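Local atomic coordinates of coat protein (Sulfolobus turreted icosahedral virus, PDB entry 2BBD), a protein that forms the capsid shell of an archaeal virus as its major coat protein, with a structure pointing to common ancestry with eukaryotic and bacterial viruses. Residues Gly83-Met86 and Tyr87-Lys91. Numbering follows the deposited sequence.
Sequences GILM and YYTTK
The C-terminal end of helix 79-89 closes here: the carbonyl oxygens of Gly-83 to Met-86 accept hydrogen bonds from residues 87 to 90, one turn on, and two threonine hydroxyls join the backbone bonds. Leu-85 O is gripped twice, by Thr-89 N at 3.0 Å and by Thr-89 OG1 at 2.9 Å; a chi1 of 60° swings that hydroxyl back over the preceding turn. Thr-90 repeats the move as the helix gives out: its OG1 donates to Met-86 O at 2.6 Å, tilted 33° from the carbonyl plane, while the backbone bond from Thr-90 N is weak and bent. The same OG1 is also hydrogen-bonded to Asn-94 N, tying the helix end to the following loop. On another flank Ile-84 and Tyr-88 lie side by side, CG2 against ring atom CE2 (3.7 Å), and Tyr-87 CD2 sits over the centre of one face of the Tyr-88 ring. Both phenols reach beyond the helix, Tyr-87 OH to Ala-264 O and Tyr-88 OH to Ser-270 OG and Tyr-266 N. Ile-84 and Thr-89 pack on strand 210-219, joining this helix to the second half of the double jelly-roll chain. Lys-91, the C-prime residue with positive phi, gives its N to Tyr-88 O (3.2 Å), and the next residue's N reaches Tyr-87 O: together, a Schellman motif.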
ATOM      1  N   GLY A  83       4.800  -2.968   0.071  1.00 18.38           N
ATOM      2  CA  GLY A  83       5.604  -4.056  -0.471  1.00 18.96           C
ATOM      3  C   GLY A  83       4.833  -5.369  -0.450  1.00 20.52           C
ATOM      4  O   GLY A  83       4.871  -6.150  -1.402  1.00 21.25           O
ATOM      5  N   ILE A  84       4.125  -5.619   0.643  1.00 20.66           N
ATOM      6  CA  ILE A  84       3.337  -6.836   0.735  1.00 21.70           C
ATOM      7  C   ILE A  84       2.199  -6.747  -0.293  1.00 19.99           C
ATOM      8  O   ILE A  84       1.839  -7.745  -0.918  1.00 20.37           O
ATOM      9  CB  ILE A  84       2.803  -7.036   2.180  1.00 19.08           C
ATOM     10  CG1 ILE A  84       3.981  -7.338   3.111  1.00 17.90           C
ATOM     11  CG2 ILE A  84       1.797  -8.190   2.232  1.00 21.05           C
ATOM     12  CD1 ILE A  84       3.655  -7.250   4.590  1.00 18.22           C
ATOM     13  N   LEU A  85       1.656  -5.549  -0.495  1.00 21.37           N
ATOM     14  CA  LEU A  85       0.596  -5.384  -1.481  1.00 21.29           C
ATOM     15  C   LEU A  85       1.172  -5.703  -2.865  1.00 22.36           C
ATOM     16  O   LEU A  85       0.508  -6.324  -3.696  1.00 24.93           O
ATOM     17  CB  LEU A  85       0.041  -3.951  -1.463  1.00 21.45           C
ATOM     18  CG  LEU A  85      -1.148  -3.692  -2.403  1.00 25.57           C
ATOM     19  CD1 LEU A  85      -2.340  -4.536  -1.962  1.00 25.57           C
ATOM     20  CD2 LEU A  85      -1.521  -2.211  -2.393  1.00 22.97           C
HETATM   21  N   MSE A  86       2.414  -5.293  -3.111  1.00 21.91           N
HETATM   22  CA  MSE A  86       3.047  -5.570  -4.398  1.00 21.26           C
HETATM   23  C   MSE A  86       3.205  -7.082  -4.592  1.00 20.95           C
HETATM   24  O   MSE A  86       2.973  -7.617  -5.672  1.00 21.69           O
HETATM   25  CB  MSE A  86       4.426  -4.902  -4.477  1.00 22.55           C
HETATM   26  CG  MSE A  86       4.398  -3.387  -4.451  1.00 24.97           C
HETATM   27 SE   MSE A  86       3.307  -2.658  -5.887  1.00 47.06          SE
HETATM   28  CE  MSE A  86       1.834  -2.002  -4.809  1.00 29.67           C
ATOM     29  N   TYR A  87       3.620  -7.758  -3.532  1.00 22.48           N
ATOM     30  CA  TYR A  87       3.812  -9.200  -3.570  1.00 22.82           C
ATOM     31  C   TYR A  87       2.543  -9.885  -4.078  1.00 23.30           C
ATOM     32  O   TYR A  87       2.590 -10.696  -4.994  1.00 23.84           O
ATOM     33  CB  TYR A  87       4.154  -9.705  -2.163  1.00 21.01           C
ATOM     34  CG  TYR A  87       4.122 -11.206  -2.000  1.00 21.50           C
ATOM     35  CD1 TYR A  87       5.249 -11.989  -2.262  1.00 18.87           C
ATOM     36  CD2 TYR A  87       2.963 -11.846  -1.554  1.00 19.81           C
ATOM     37  CE1 TYR A  87       5.220 -13.377  -2.073  1.00 23.66           C
ATOM     38  CE2 TYR A  87       2.920 -13.225  -1.371  1.00 20.09           C
ATOM     39  CZ  TYR A  87       4.044 -13.982  -1.624  1.00 22.93           C
ATOM     40  OH  TYR A  87       3.985 -15.332  -1.410  1.00 21.94           O
ATOM     41  N   TYR A  88       1.410  -9.551  -3.475  1.00 23.04           N
ATOM     42  CA  TYR A  88       0.142 -10.154  -3.865  1.00 25.59           C
ATOM     43  C   TYR A  88      -0.339  -9.782  -5.271  1.00 26.52           C
ATOM     44  O   TYR A  88      -0.751 -10.652  -6.045  1.00 26.53           O
ATOM     45  CB  TYR A  88      -0.942  -9.790  -2.843  1.00 23.14           C
ATOM     46  CG  TYR A  88      -0.878 -10.611  -1.572  1.00 22.97           C
ATOM     47  CD1 TYR A  88      -1.264 -11.947  -1.571  1.00 22.60           C
ATOM     48  CD2 TYR A  88      -0.428 -10.055  -0.375  1.00 22.93           C
ATOM     49  CE1 TYR A  88      -1.208 -12.719  -0.410  1.00 24.95           C
ATOM     50  CE2 TYR A  88      -0.366 -10.818   0.800  1.00 24.62           C
ATOM     51  CZ  TYR A  88      -0.760 -12.154   0.772  1.00 26.56           C
ATOM     52  OH  TYR A  88      -0.719 -12.928   1.914  1.00 25.63           O
ATOM     53  N   THR A  89      -0.274  -8.492  -5.595  1.00 25.42           N
ATOM     54  CA  THR A  89      -0.740  -8.012  -6.885  1.00 25.88           C
ATOM     55  C   THR A  89       0.162  -8.374  -8.064  1.00 26.72           C
ATOM     56  O   THR A  89      -0.208  -8.149  -9.213  1.00 26.78           O
ATOM     57  CB  THR A  89      -0.962  -6.480  -6.844  1.00 26.44           C
ATOM     58  OG1 THR A  89       0.263  -5.818  -6.518  1.00 26.33           O
ATOM     59  CG2 THR A  89      -2.002  -6.135  -5.791  1.00 27.28           C
ATOM     60  N   THR A  90       1.338  -8.931  -7.784  1.00 23.50           N
ATOM     61  CA  THR A  90       2.257  -9.327  -8.850  1.00 24.65           C
ATOM     62  C   THR A  90       2.410 -10.850  -8.876  1.00 23.58           C
ATOM     63  O   THR A  90       3.274 -11.382  -9.572  1.00 23.76           O
ATOM     64  CB  THR A  90       3.669  -8.716  -8.658  1.00 23.15           C
ATOM     65  OG1 THR A  90       4.199  -9.153  -7.404  1.00 22.93           O
ATOM     66  CG2 THR A  90       3.609  -7.193  -8.689  1.00 23.12           C
ATOM     67  N   LYS A  91       1.566 -11.540  -8.110  1.00 24.31           N
ATOM     68  CA  LYS A  91       1.604 -12.996  -8.020  1.00 23.30           C
ATOM     69  C   LYS A  91       2.941 -13.431  -7.454  1.00 21.99           C
ATOM     70  O   LYS A  91       3.504 -14.441  -7.871  1.00 22.58           O
ATOM     71  CB  LYS A  91       1.398 -13.628  -9.396  1.00 23.66           C
ATOM     72  CG  LYS A  91       0.201 -13.064 -10.129  1.00 28.54           C
ATOM     73  CD  LYS A  91       0.005 -13.715 -11.480  1.00 29.33           C
ATOM     74  CE  LYS A  91      -1.041 -12.953 -12.274  1.00 33.30           C
ATOM     75  NZ  LYS A  91      -1.298 -13.605 -13.576  1.00 38.39           N
TER